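Local coordinates for protein O-phospho-L-seryl-tRNA:Cys-tRNA synthase (Methanocaldococcus jannaschii DSM 2661, PDB 5X6B) that probably converts O-phosphoseryl-tRNA(Cys) into cysteinyl-tRNA(Cys), using pyridoxal phosphate held as a Schiff base on a lysine, at residues R49-T52 with R53-I56; F307-V310 with V311-K315; T324-V327 with V328-E332; F370-E373 with L374-R377; L397-E400 with Q401-Y404. All blocks are in the same frame, centred on the assembly; numbering follows the deposited sequence.

Overall arrangement
Contacts 1, 3 and 4 each touch contact 5: Ile56 CG2 of contact 1 packs on its Leu397 CD1 at 3.8 Å, Tyr326 CG of contact 3 lies 3.8 Å from its Trp399 CZ3, and Arg377 O of contact 4 is 2.7 Å from its Tyr404 OH, a probable hydrogen bond. Contact 1 touches contact 4, through Phe55 CE1 and Lys375 O at 3.5 Å. Contact 2 touches none of them, its nearest atoms about 9 Å from contact 5. Its Arg313 bonds weakly to Ser256, next to Lys255, which carries pyridoxal phosphate. Contacts 1 and 2 both reach the second subunit. Contact 2 comes nearest to the bound nucleic acid, about 27 Å between nearest atoms.

Contact 1: R49-T52 with R53-I56; sequences RSLT and REFI
Leu51 and Phe55 make the apolar part of this contact, their side chains running side by side in the same direction. The ring turns one edge to Leu51: CE2 lies 3.4 Å from Leu51 CB and 3.6 Å from Leu51 CD1. Beside it, Phe55 CD2 meets Leu51 O, which lies in the ring plane. Chi1 of -69° sets Phe55 CG opposite its own carbonyl carbon and brings this edge back to the preceding turn.

The backbone supplies the polar part. A type I beta turn runs from Leu51 to Glu54, closed by Glu54 N donating to Leu51 O at 3.2 Å; the bond is fairly straight (154°), but the donor lies above the carbonyl plane. The turn puts a kink in the chain just ahead of the short strand 56-57, where Ile56 bonds to Gly378 and Gly380.

Charge and polar grips fall on the two corner residues, and they lead to other chains. Thr52 OG1 hydrogen-bonds to Glu77 O of the second subunit. Arg53, its chain extended from CG to NE, gives NH1 to Tyr76 O of that subunit and makes a cation-pi contact with the same tyrosine, while NE forms a salt bridge with an acidic side chain of another protein.

Contact 2: F307-V310 with V311-K315; sequences FPHV and VERVK
Phe307 has its CG opposite the backbone N (chi1 -176°), which brings one face of the phenyl ring under a methyl of Val311. It is a CH-pi contact: Val311 CG2 stands 3.8 Å from the Phe307 ring centroid, 17° off the normal. Arg313 differs, with chi1 at 81° placing CG between its backbone N and carbonyl carbon; from there the chain runs out straight, and Val310 CG2 covers one guanidinium face off-centre, 4.0 Å from Arg313 NE. The guanidinium also stands by His309, steeply inclined to the imidazole, with Arg313 NH1 3.9 Å from His309 NE2.

The pairs lie along helix 307-314, three or four residues apart, over backbone bonds of the i to i+4 kind. Val311 N donates to Phe307 O at 2.9 Å almost straight, Glu312 N to Pro308 O at 3.2 Å, and Val314 N to Val310 O at 3.2 Å.

Arg313 NE binds Gly235 O and NH2 binds Gly64 O, with a weak further bond from NH2 to Ser256 O, next along the chain from Lys255, which carries the pyridoxal phosphate. Phe307 takes edge-to-face partners in Phe103 and, across the interface, Tyr44 of the second subunit.

Contact 3: T324-V327 with V328-E332; sequences TRYV and VDELE
Val327 and Leu331 pack against each other one turn apart on the buried side of helix 317-331, an alpha helix that packs against the three-stranded antiparallel sheet in the C-terminal part of the chain. Their side chains point the same way, side by side, and Val327 CG1 meets Leu331 CD1 at 3.7 Å. The methyl is directed there by chi1 of 173°, which sets CG1 opposite the backbone N and next to the carbonyl carbon, on the side of the following turn.

A second pair is formed by Tyr326 and Glu330, also running alongside each other. The carboxylate and the phenol ring are nearly parallel, 20° apart, and Glu330 OE1 approaches Tyr326 CE1 to 4.0 Å. A bend at chi2 in Glu330 turns its carboxylate up beside the ring.

Behind the side chains stands the helical backbone. Leu331 N donates to Val327 O at 2.9 Å and Asp329 N to Arg325 O at 2.9 Å, whereas the bond from Glu330 N to Tyr326 O is weak.

Further out, neighbours fix the groups in place. Val327 and Val328 press on Ile349 of strand 349-352 and Leu331 on Phe351, while Ile409 of helix 399-415 adds to the cover of Leu331. Lys410 holds Glu330 OE2 in a salt bridge, and Arg325 NH2 reaches Lys344 O and Glu345. Val328 N lies in the carbonyl plane of Thr324 O, 3.0 Å away and hydrogen-bonded to it.

Contact 4: F370-E373 with L374-R377; sequences FYDE and LKKR
Leu374 folds back onto the preceding turn of the helix and spreads over Phe370. Its CG lies above the middle of one ring face, and Leu374 CD1 reaches Phe370 CE2 at 3.6 Å. The two torsions suit each other: the phenyl group goes opposite its backbone N (chi1 -170°), whereas the leucine branch goes opposite its carbonyl carbon (chi1 -76°), tilting it back toward the ring. Leu374 N adds a hydrogen bond to Phe370 O at 3.0 Å, so the pair is joined through backbone as well as side chain.

Glu373 faces Arg377 one turn on. The chain of Arg377 passes along Glu373 O, but the charged ends stop short of a salt bridge, Glu373 OE1 and Arg377 NH1 being 4.2 Å apart with their planes 71° from each other. Each has a firmer partner outside: Arg365 for Glu373 OE2 and Glu411 for Arg377 NH2.

Lys375 lies on the exposed flank, extended beyond CG. Its NZ remains 4.2 Å from Asp372 OD1, beyond a salt bridge, though the opposite charges probably attract, while Lys375 N donates to Tyr371 O at 3.1 Å.

Phe370 and Glu373 rest on Ile412, and Arg377, just beyond the helix, adds to this, as befits an amphipathic alpha helix, 369-375, laid against the long C-terminal helix 399-415 with Lys375 on its exposed side.

Contact 5: L397-E400 with Q401-Y404; sequences LEWE and QVEY
Gln401 reaches back to Glu398, the N-cap of helix 399-415, and makes one half of a capping box: the side chain of the third helical residue receives the N-H of the cap. Gln401 OE1 accepts Glu398 N at 2.9 Å, with the donor in the amide plane on a lone pair (N-H angle 157°). This is the tight part. Chi1 of -68° directs Gln401 CG away from its carbonyl carbon, and the extended chain then carries the amide past the helix start, where Leu397 lies at about a right angle to it, with CD2 3.4 Å from Gln401 OE1. The amide's other end, NE2, bonds to the backbone of another protein. Leu397 CB also touches Val402 CG2, at 4.0 Å.

Trp399 runs alongside Val402 more loosely, its CE3 4.2 Å from Val402 CB, but this side is turned to helix 317-331. Glu400 and Glu403 make the solvent side, though Glu400 OE1 forms a salt bridge with a basic side chain of another protein. Beneath them the regular helix takes hold: Val402 N donates to Glu398 O, and Glu403 N to Trp399 O at 3.0 Å. One residue on, Tyr404 N binds Glu400 O, also at 3.0 Å.

Contact 1: R49-T52 with R53-I56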
# COMPACT_ATOMS: atom_id res chain seq x y z
N ARG B 49 15.25 -11.42 4.08
CA ARG B 49 15.06 -12.37 3.00
C ARG B 49 14.25 -13.57 3.44
O ARG B 49 14.60 -14.27 4.39
CB ARG B 49 16.42 -12.82 2.43
CG ARG B 49 16.51 -14.26 1.94
CD ARG B 49 17.90 -14.50 1.40
NE ARG B 49 18.88 -14.43 2.47
CZ ARG B 49 20.14 -14.02 2.31
NH1 ARG B 49 20.58 -13.65 1.12
NH2 ARG B 49 20.95 -13.98 3.36
N SER B 50 13.15 -13.79 2.73
CA SER B 50 12.24 -14.88 3.04
C SER B 50 12.22 -15.88 1.89
O SER B 50 13.24 -16.13 1.24
CB SER B 50 10.84 -14.35 3.32
OG SER B 50 10.88 -13.34 4.32
N LEU B 51 11.05 -16.45 1.63
CA LEU B 51 10.91 -17.47 0.60
C LEU B 51 9.72 -17.15 -0.30
O LEU B 51 9.13 -18.05 -0.90
CB LEU B 51 10.74 -18.85 1.25
CG LEU B 51 11.81 -19.27 2.26
CD1 LEU B 51 11.44 -20.57 2.96
CD2 LEU B 51 13.17 -19.39 1.58
N THR B 52 9.40 -15.87 -0.41
CA THR B 52 8.18 -15.43 -1.08
C THR B 52 8.18 -15.72 -2.58
O THR B 52 7.12 -15.90 -3.19
CB THR B 52 7.96 -13.92 -0.86
OG1 THR B 52 8.23 -13.59 0.51
CG2 THR B 52 6.52 -13.53 -1.20
N ARG B 53 9.36 -15.77 -3.19
CA ARG B 53 9.47 -16.00 -4.62
C ARG B 53 10.00 -17.39 -4.96
O ARG B 53 10.19 -17.72 -6.12
CB ARG B 53 10.36 -14.95 -5.27
CG ARG B 53 9.71 -13.59 -5.37
CD ARG B 53 10.75 -12.54 -5.67
NE ARG B 53 10.18 -11.21 -5.64
CZ ARG B 53 9.86 -10.56 -4.52
NH1 ARG B 53 9.35 -9.35 -4.59
NH2 ARG B 53 10.04 -11.13 -3.33
N GLU B 54 10.22 -18.19 -3.93
CA GLU B 54 10.75 -19.53 -4.12
C GLU B 54 9.63 -20.58 -4.08
O GLU B 54 9.88 -21.77 -4.25
CB GLU B 54 11.79 -19.84 -3.04
CG GLU B 54 12.84 -18.76 -2.90
CD GLU B 54 14.23 -19.32 -2.72
OE1 GLU B 54 14.35 -20.53 -2.43
OE2 GLU B 54 15.21 -18.56 -2.88
N PHE B 55 8.41 -20.12 -3.86
CA PHE B 55 7.29 -21.04 -3.71
C PHE B 55 6.05 -20.58 -4.46
O PHE B 55 5.84 -19.38 -4.66
CB PHE B 55 6.93 -21.22 -2.23
CG PHE B 55 7.97 -21.96 -1.44
CD1 PHE B 55 7.99 -23.34 -1.43
CD2 PHE B 55 8.90 -21.27 -0.69
CE1 PHE B 55 8.94 -24.03 -0.69
CE2 PHE B 55 9.85 -21.95 0.05
CZ PHE B 55 9.87 -23.33 0.05
N ILE B 56 5.25 -21.54 -4.88
CA ILE B 56 3.88 -21.26 -5.28
C ILE B 56 3.02 -21.32 -4.02
O ILE B 56 3.04 -22.32 -3.29
CB ILE B 56 3.35 -22.27 -6.32
CG1 ILE B 56 4.17 -22.20 -7.61
CG2 ILE B 56 1.89 -22.00 -6.62
CD1 ILE B 56 3.76 -23.21 -8.64

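Contact 2: F307-V310 with V311-K315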
# COMPACT_ATOMS: atom_id res chain seq x y z
N PHE B 307 -6.21 -1.39 -9.64
CA PHE B 307 -7.60 -1.30 -10.05
C PHE B 307 -7.82 -1.62 -11.54
O PHE B 307 -8.71 -2.41 -11.86
CB PHE B 307 -8.17 0.09 -9.71
CG PHE B 307 -9.63 0.23 -10.03
CD1 PHE B 307 -10.57 -0.59 -9.43
CD2 PHE B 307 -10.07 1.20 -10.91
CE1 PHE B 307 -11.91 -0.47 -9.72
CE2 PHE B 307 -11.41 1.34 -11.20
CZ PHE B 307 -12.34 0.51 -10.61
N PRO B 308 -7.02 -1.03 -12.46
CA PRO B 308 -7.23 -1.41 -13.87
C PRO B 308 -6.98 -2.90 -14.13
O PRO B 308 -7.70 -3.51 -14.93
CB PRO B 308 -6.21 -0.55 -14.62
CG PRO B 308 -5.97 0.61 -13.72
CD PRO B 308 -6.02 0.04 -12.33
N HIS B 309 -5.98 -3.47 -13.47
CA HIS B 309 -5.71 -4.90 -13.57
C HIS B 309 -6.88 -5.71 -13.02
O HIS B 309 -7.17 -6.80 -13.51
CB HIS B 309 -4.42 -5.25 -12.83
CG HIS B 309 -4.22 -6.72 -12.63
ND1 HIS B 309 -4.02 -7.59 -13.67
CD2 HIS B 309 -4.18 -7.47 -11.50
CE1 HIS B 309 -3.87 -8.82 -13.20
NE2 HIS B 309 -3.96 -8.77 -11.88
N VAL B 310 -7.54 -5.19 -11.99
CA VAL B 310 -8.66 -5.88 -11.37
C VAL B 310 -9.90 -5.85 -12.25
O VAL B 310 -10.56 -6.88 -12.45
CB VAL B 310 -8.98 -5.29 -9.97
CG1 VAL B 310 -10.36 -5.71 -9.50
CG2 VAL B 310 -7.93 -5.72 -8.97
N VAL B 311 -10.22 -4.67 -12.79
CA VAL B 311 -11.34 -4.51 -13.72
C VAL B 311 -11.24 -5.47 -14.90
O VAL B 311 -12.23 -6.04 -15.34
CB VAL B 311 -11.43 -3.06 -14.24
CG1 VAL B 311 -12.45 -2.94 -15.37
CG2 VAL B 311 -11.77 -2.11 -13.11
N GLU B 312 -10.03 -5.66 -15.41
CA GLU B 312 -9.83 -6.51 -16.58
C GLU B 312 -9.85 -7.99 -16.23
O GLU B 312 -10.16 -8.82 -17.09
CB GLU B 312 -8.51 -6.15 -17.26
CG GLU B 312 -8.54 -4.83 -18.01
CD GLU B 312 -9.48 -4.86 -19.21
OE1 GLU B 312 -9.50 -5.88 -19.93
OE2 GLU B 312 -10.20 -3.86 -19.43
N ARG B 313 -9.55 -8.33 -14.98
CA ARG B 313 -9.45 -9.74 -14.61
C ARG B 313 -10.80 -10.31 -14.20
O ARG B 313 -10.97 -11.53 -14.20
CB ARG B 313 -8.42 -9.94 -13.50
CG ARG B 313 -8.89 -9.64 -12.09
CD ARG B 313 -7.74 -9.81 -11.12
NE ARG B 313 -8.15 -9.66 -9.72
CZ ARG B 313 -7.34 -9.82 -8.69
NH1 ARG B 313 -6.06 -10.10 -8.88
NH2 ARG B 313 -7.80 -9.67 -7.45
N VAL B 314 -11.76 -9.45 -13.85
CA VAL B 314 -13.10 -9.95 -13.55
C VAL B 314 -13.83 -10.28 -14.85
O VAL B 314 -14.75 -11.09 -14.86
CB VAL B 314 -13.95 -8.95 -12.71
CG1 VAL B 314 -13.29 -8.68 -11.37
CG2 VAL B 314 -14.20 -7.66 -13.47
N LYS B 315 -13.41 -9.65 -15.94
CA LYS B 315 -13.93 -9.98 -17.27
C LYS B 315 -13.42 -11.34 -17.73
O LYS B 315 -13.92 -11.90 -18.70
CB LYS B 315 -13.55 -8.90 -18.29
CG LYS B 315 -14.18 -7.54 -18.03
CD LYS B 315 -13.73 -6.50 -19.06
CE LYS B 315 -14.36 -5.14 -18.80
NZ LYS B 315 -13.84 -4.08 -19.71

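Contact 3: T324-V327 with V328-E332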
# COMPACT_ATOMS: atom_id res chain seq x y z
N THR B 324 -9.51 -23.81 -12.09
CA THR B 324 -10.03 -24.41 -10.88
C THR B 324 -10.62 -25.79 -11.15
O THR B 324 -10.29 -26.77 -10.48
CB THR B 324 -11.11 -23.52 -10.25
OG1 THR B 324 -10.57 -22.22 -9.98
CG2 THR B 324 -11.64 -24.13 -8.96
N ARG B 325 -11.50 -25.86 -12.14
CA ARG B 325 -12.19 -27.10 -12.46
C ARG B 325 -11.23 -28.14 -13.02
O ARG B 325 -11.43 -29.34 -12.83
CB ARG B 325 -13.33 -26.84 -13.44
CG ARG B 325 -14.43 -26.00 -12.82
CD ARG B 325 -15.60 -25.78 -13.76
NE ARG B 325 -16.57 -24.87 -13.15
CZ ARG B 325 -17.67 -24.44 -13.76
NH1 ARG B 325 -17.95 -24.83 -14.99
NH2 ARG B 325 -18.49 -23.61 -13.13
N TYR B 326 -10.19 -27.68 -13.71
CA TYR B 326 -9.13 -28.58 -14.17
C TYR B 326 -8.48 -29.28 -12.98
O TYR B 326 -8.22 -30.47 -13.02
CB TYR B 326 -8.07 -27.82 -14.97
CG TYR B 326 -6.85 -28.65 -15.28
CD1 TYR B 326 -6.85 -29.57 -16.32
CD2 TYR B 326 -5.69 -28.52 -14.52
CE1 TYR B 326 -5.73 -30.33 -16.60
CE2 TYR B 326 -4.56 -29.28 -14.80
CZ TYR B 326 -4.59 -30.18 -15.84
OH TYR B 326 -3.47 -30.93 -16.10
N VAL B 327 -8.22 -28.51 -11.92
CA VAL B 327 -7.62 -29.05 -10.71
C VAL B 327 -8.53 -30.06 -10.02
O VAL B 327 -8.09 -31.15 -9.65
CB VAL B 327 -7.27 -27.92 -9.71
CG1 VAL B 327 -6.82 -28.49 -8.38
CG2 VAL B 327 -6.20 -27.00 -10.29
N VAL B 328 -9.81 -29.71 -9.87
CA VAL B 328 -10.78 -30.60 -9.24
C VAL B 328 -10.92 -31.91 -10.01
O VAL B 328 -10.77 -32.99 -9.44
CB VAL B 328 -12.17 -29.95 -9.12
CG1 VAL B 328 -13.23 -31.00 -8.80
CG2 VAL B 328 -12.16 -28.86 -8.05
N ASP B 329 -11.18 -31.81 -11.32
CA ASP B 329 -11.36 -33.00 -12.15
C ASP B 329 -10.14 -33.90 -12.11
O ASP B 329 -10.25 -35.12 -12.21
CB ASP B 329 -11.66 -32.60 -13.60
CG ASP B 329 -12.99 -31.87 -13.75
OD1 ASP B 329 -13.83 -31.94 -12.83
OD2 ASP B 329 -13.19 -31.21 -14.80
N GLU B 330 -8.97 -33.29 -11.96
CA GLU B 330 -7.72 -34.02 -12.06
C GLU B 330 -7.31 -34.69 -10.75
O GLU B 330 -6.84 -35.82 -10.74
CB GLU B 330 -6.61 -33.08 -12.55
CG GLU B 330 -5.44 -33.78 -13.19
CD GLU B 330 -5.77 -34.40 -14.52
OE1 GLU B 330 -6.73 -33.95 -15.18
OE2 GLU B 330 -5.07 -35.36 -14.91
N LEU B 331 -7.51 -33.99 -9.64
CA LEU B 331 -7.12 -34.54 -8.34
C LEU B 331 -8.13 -35.55 -7.80
O LEU B 331 -7.81 -36.34 -6.91
CB LEU B 331 -6.92 -33.41 -7.33
CG LEU B 331 -5.71 -32.52 -7.62
CD1 LEU B 331 -5.56 -31.43 -6.57
CD2 LEU B 331 -4.45 -33.35 -7.73
N GLU B 332 -9.34 -35.54 -8.35
CA GLU B 332 -10.32 -36.57 -8.02
C GLU B 332 -9.85 -37.94 -8.50
O GLU B 332 -10.22 -38.97 -7.94
CB GLU B 332 -11.69 -36.24 -8.62
CG GLU B 332 -12.43 -35.14 -7.87
CD GLU B 332 -13.84 -34.92 -8.37
OE1 GLU B 332 -14.12 -35.28 -9.54
OE2 GLU B 332 -14.67 -34.41 -7.59

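Contact 4: F370-E373 with L374-R377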
# COMPACT_ATOMS: atom_id res chain seq x y z
N PHE B 370 3.08 -34.36 4.01
CA PHE B 370 2.53 -33.71 2.83
C PHE B 370 3.10 -32.30 2.71
O PHE B 370 3.52 -31.89 1.63
CB PHE B 370 1.00 -33.69 2.90
CG PHE B 370 0.34 -33.26 1.63
CD1 PHE B 370 0.46 -34.04 0.48
CD2 PHE B 370 -0.41 -32.10 1.57
CE1 PHE B 370 -0.15 -33.65 -0.70
CE2 PHE B 370 -1.03 -31.72 0.39
CZ PHE B 370 -0.90 -32.49 -0.75
N TYR B 371 3.14 -31.59 3.83
CA TYR B 371 3.71 -30.25 3.86
C TYR B 371 5.19 -30.27 3.47
O TYR B 371 5.66 -29.39 2.75
CB TYR B 371 3.55 -29.65 5.26
CG TYR B 371 4.13 -28.26 5.41
CD1 TYR B 371 3.38 -27.14 5.12
CD2 TYR B 371 5.44 -28.08 5.86
CE1 TYR B 371 3.90 -25.87 5.27
CE2 TYR B 371 5.97 -26.82 6.01
CZ TYR B 371 5.20 -25.71 5.71
OH TYR B 371 5.73 -24.45 5.86
N ASP B 372 5.92 -31.28 3.94
CA ASP B 372 7.34 -31.36 3.67
C ASP B 372 7.60 -31.79 2.23
O ASP B 372 8.56 -31.32 1.60
CB ASP B 372 8.01 -32.33 4.65
CG ASP B 372 9.53 -32.31 4.54
OD1 ASP B 372 10.15 -31.30 4.94
OD2 ASP B 372 10.11 -33.32 4.07
N GLU B 373 6.74 -32.66 1.71
CA GLU B 373 6.87 -33.12 0.33
C GLU B 373 6.55 -32.01 -0.66
O GLU B 373 7.04 -32.00 -1.78
CB GLU B 373 5.97 -34.33 0.09
CG GLU B 373 6.49 -35.64 0.67
CD GLU B 373 7.85 -36.04 0.13
OE1 GLU B 373 8.07 -35.91 -1.09
OE2 GLU B 373 8.70 -36.48 0.94
N LEU B 374 5.70 -31.07 -0.24
CA LEU B 374 5.33 -29.93 -1.09
C LEU B 374 6.43 -28.87 -1.11
O LEU B 374 6.75 -28.32 -2.16
CB LEU B 374 4.02 -29.31 -0.61
CG LEU B 374 2.70 -30.03 -0.91
CD1 LEU B 374 1.55 -29.31 -0.23
CD2 LEU B 374 2.45 -30.10 -2.40
N LYS B 375 6.99 -28.59 0.06
CA LYS B 375 8.05 -27.59 0.18
C LYS B 375 9.28 -28.07 -0.59
O LYS B 375 9.96 -27.28 -1.24
CB LYS B 375 8.39 -27.33 1.65
CG LYS B 375 9.87 -27.14 1.94
CD LYS B 375 10.20 -27.48 3.39
CE LYS B 375 11.64 -27.14 3.73
NZ LYS B 375 11.95 -27.49 5.14
N LYS B 376 9.52 -29.38 -0.53
CA LYS B 376 10.61 -30.01 -1.26
C LYS B 376 10.47 -29.78 -2.77
O LYS B 376 11.45 -29.82 -3.51
CB LYS B 376 10.67 -31.50 -0.94
CG LYS B 376 11.88 -32.24 -1.49
CD LYS B 376 12.19 -33.48 -0.66
CE LYS B 376 13.51 -34.12 -1.06
NZ LYS B 376 13.78 -35.38 -0.31
N ARG B 377 9.24 -29.54 -3.21
CA ARG B 377 8.97 -29.29 -4.62
C ARG B 377 8.52 -27.85 -4.85
O ARG B 377 7.89 -27.54 -5.85
CB ARG B 377 7.91 -30.27 -5.14
CG ARG B 377 8.16 -31.69 -4.67
CD ARG B 377 7.39 -32.71 -5.48
NE ARG B 377 7.69 -34.06 -5.01
CZ ARG B 377 7.50 -35.16 -5.73
NH1 ARG B 377 7.79 -36.35 -5.21
NH2 ARG B 377 7.03 -35.07 -6.96

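Contact 5: L397-E400 with Q401-Y404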
# COMPACT_ATOMS: atom_id res chain seq x y z
N LEU B 397 -2.67 -18.06 -10.96
CA LEU B 397 -1.52 -18.81 -11.44
C LEU B 397 -1.50 -18.93 -12.96
O LEU B 397 -2.55 -18.99 -13.61
CB LEU B 397 -1.48 -20.20 -10.82
CG LEU B 397 -1.08 -20.29 -9.35
CD1 LEU B 397 -1.10 -21.75 -8.89
CD2 LEU B 397 0.28 -19.68 -9.14
N GLU B 398 -0.30 -18.97 -13.53
CA GLU B 398 -0.14 -19.32 -14.94
C GLU B 398 -0.53 -20.78 -15.13
O GLU B 398 -0.41 -21.58 -14.19
CB GLU B 398 1.31 -19.08 -15.41
CG GLU B 398 1.83 -17.66 -15.21
CD GLU B 398 1.20 -16.66 -16.16
OE1 GLU B 398 1.03 -17.00 -17.35
OE2 GLU B 398 0.89 -15.53 -15.72
N TRP B 399 -1.01 -21.13 -16.32
CA TRP B 399 -1.42 -22.50 -16.61
C TRP B 399 -0.29 -23.51 -16.42
O TRP B 399 -0.53 -24.65 -16.00
CB TRP B 399 -1.99 -22.61 -18.02
CG TRP B 399 -3.48 -22.46 -18.05
CD1 TRP B 399 -4.21 -21.37 -18.45
CD2 TRP B 399 -4.44 -23.44 -17.62
NE1 TRP B 399 -5.55 -21.62 -18.32
CE2 TRP B 399 -5.72 -22.89 -17.81
CE3 TRP B 399 -4.34 -24.74 -17.10
CZ2 TRP B 399 -6.89 -23.58 -17.49
CZ3 TRP B 399 -5.50 -25.43 -16.79
CH2 TRP B 399 -6.76 -24.84 -16.98
N GLU B 400 0.93 -23.10 -16.73
CA GLU B 400 2.09 -23.95 -16.50
C GLU B 400 2.24 -24.24 -15.01
O GLU B 400 2.54 -25.36 -14.61
CB GLU B 400 3.35 -23.31 -17.05
CG GLU B 400 4.60 -24.19 -16.95
CD GLU B 400 5.79 -23.61 -17.70
OE1 GLU B 400 5.60 -22.65 -18.48
OE2 GLU B 400 6.91 -24.11 -17.50
N GLN B 401 2.01 -23.22 -14.19
CA GLN B 401 2.08 -23.39 -12.75
C GLN B 401 0.97 -24.30 -12.25
O GLN B 401 1.17 -25.11 -11.35
CB GLN B 401 2.03 -22.03 -12.05
CG GLN B 401 3.26 -21.19 -12.31
CD GLN B 401 3.12 -19.78 -11.78
OE1 GLN B 401 2.11 -19.11 -12.00
NE2 GLN B 401 4.14 -19.32 -11.06
N VAL B 402 -0.20 -24.18 -12.87
CA VAL B 402 -1.32 -25.04 -12.54
C VAL B 402 -0.98 -26.52 -12.80
O VAL B 402 -1.20 -27.37 -11.94
CB VAL B 402 -2.59 -24.65 -13.33
CG1 VAL B 402 -3.74 -25.60 -13.02
CG2 VAL B 402 -2.98 -23.21 -13.03
N GLU B 403 -0.44 -26.81 -13.98
CA GLU B 403 -0.02 -28.18 -14.31
C GLU B 403 1.04 -28.67 -13.33
O GLU B 403 1.00 -29.82 -12.88
CB GLU B 403 0.53 -28.29 -15.73
CG GLU B 403 -0.39 -27.93 -16.87
CD GLU B 403 0.26 -28.23 -18.21
OE1 GLU B 403 0.93 -29.28 -18.30
OE2 GLU B 403 0.14 -27.41 -19.15
N TYR B 404 2.00 -27.80 -13.03
CA TYR B 404 3.08 -28.15 -12.11
C TYR B 404 2.53 -28.62 -10.77
O TYR B 404 2.90 -29.69 -10.28
CB TYR B 404 4.01 -26.96 -11.90
CG TYR B 404 5.17 -27.27 -10.98
CD1 TYR B 404 6.35 -27.81 -11.48
CD2 TYR B 404 5.07 -27.05 -9.61
CE1 TYR B 404 7.40 -28.11 -10.64
CE2 TYR B 404 6.12 -27.35 -8.77
CZ TYR B 404 7.29 -27.88 -9.29
OH TYR B 404 8.34 -28.17 -8.46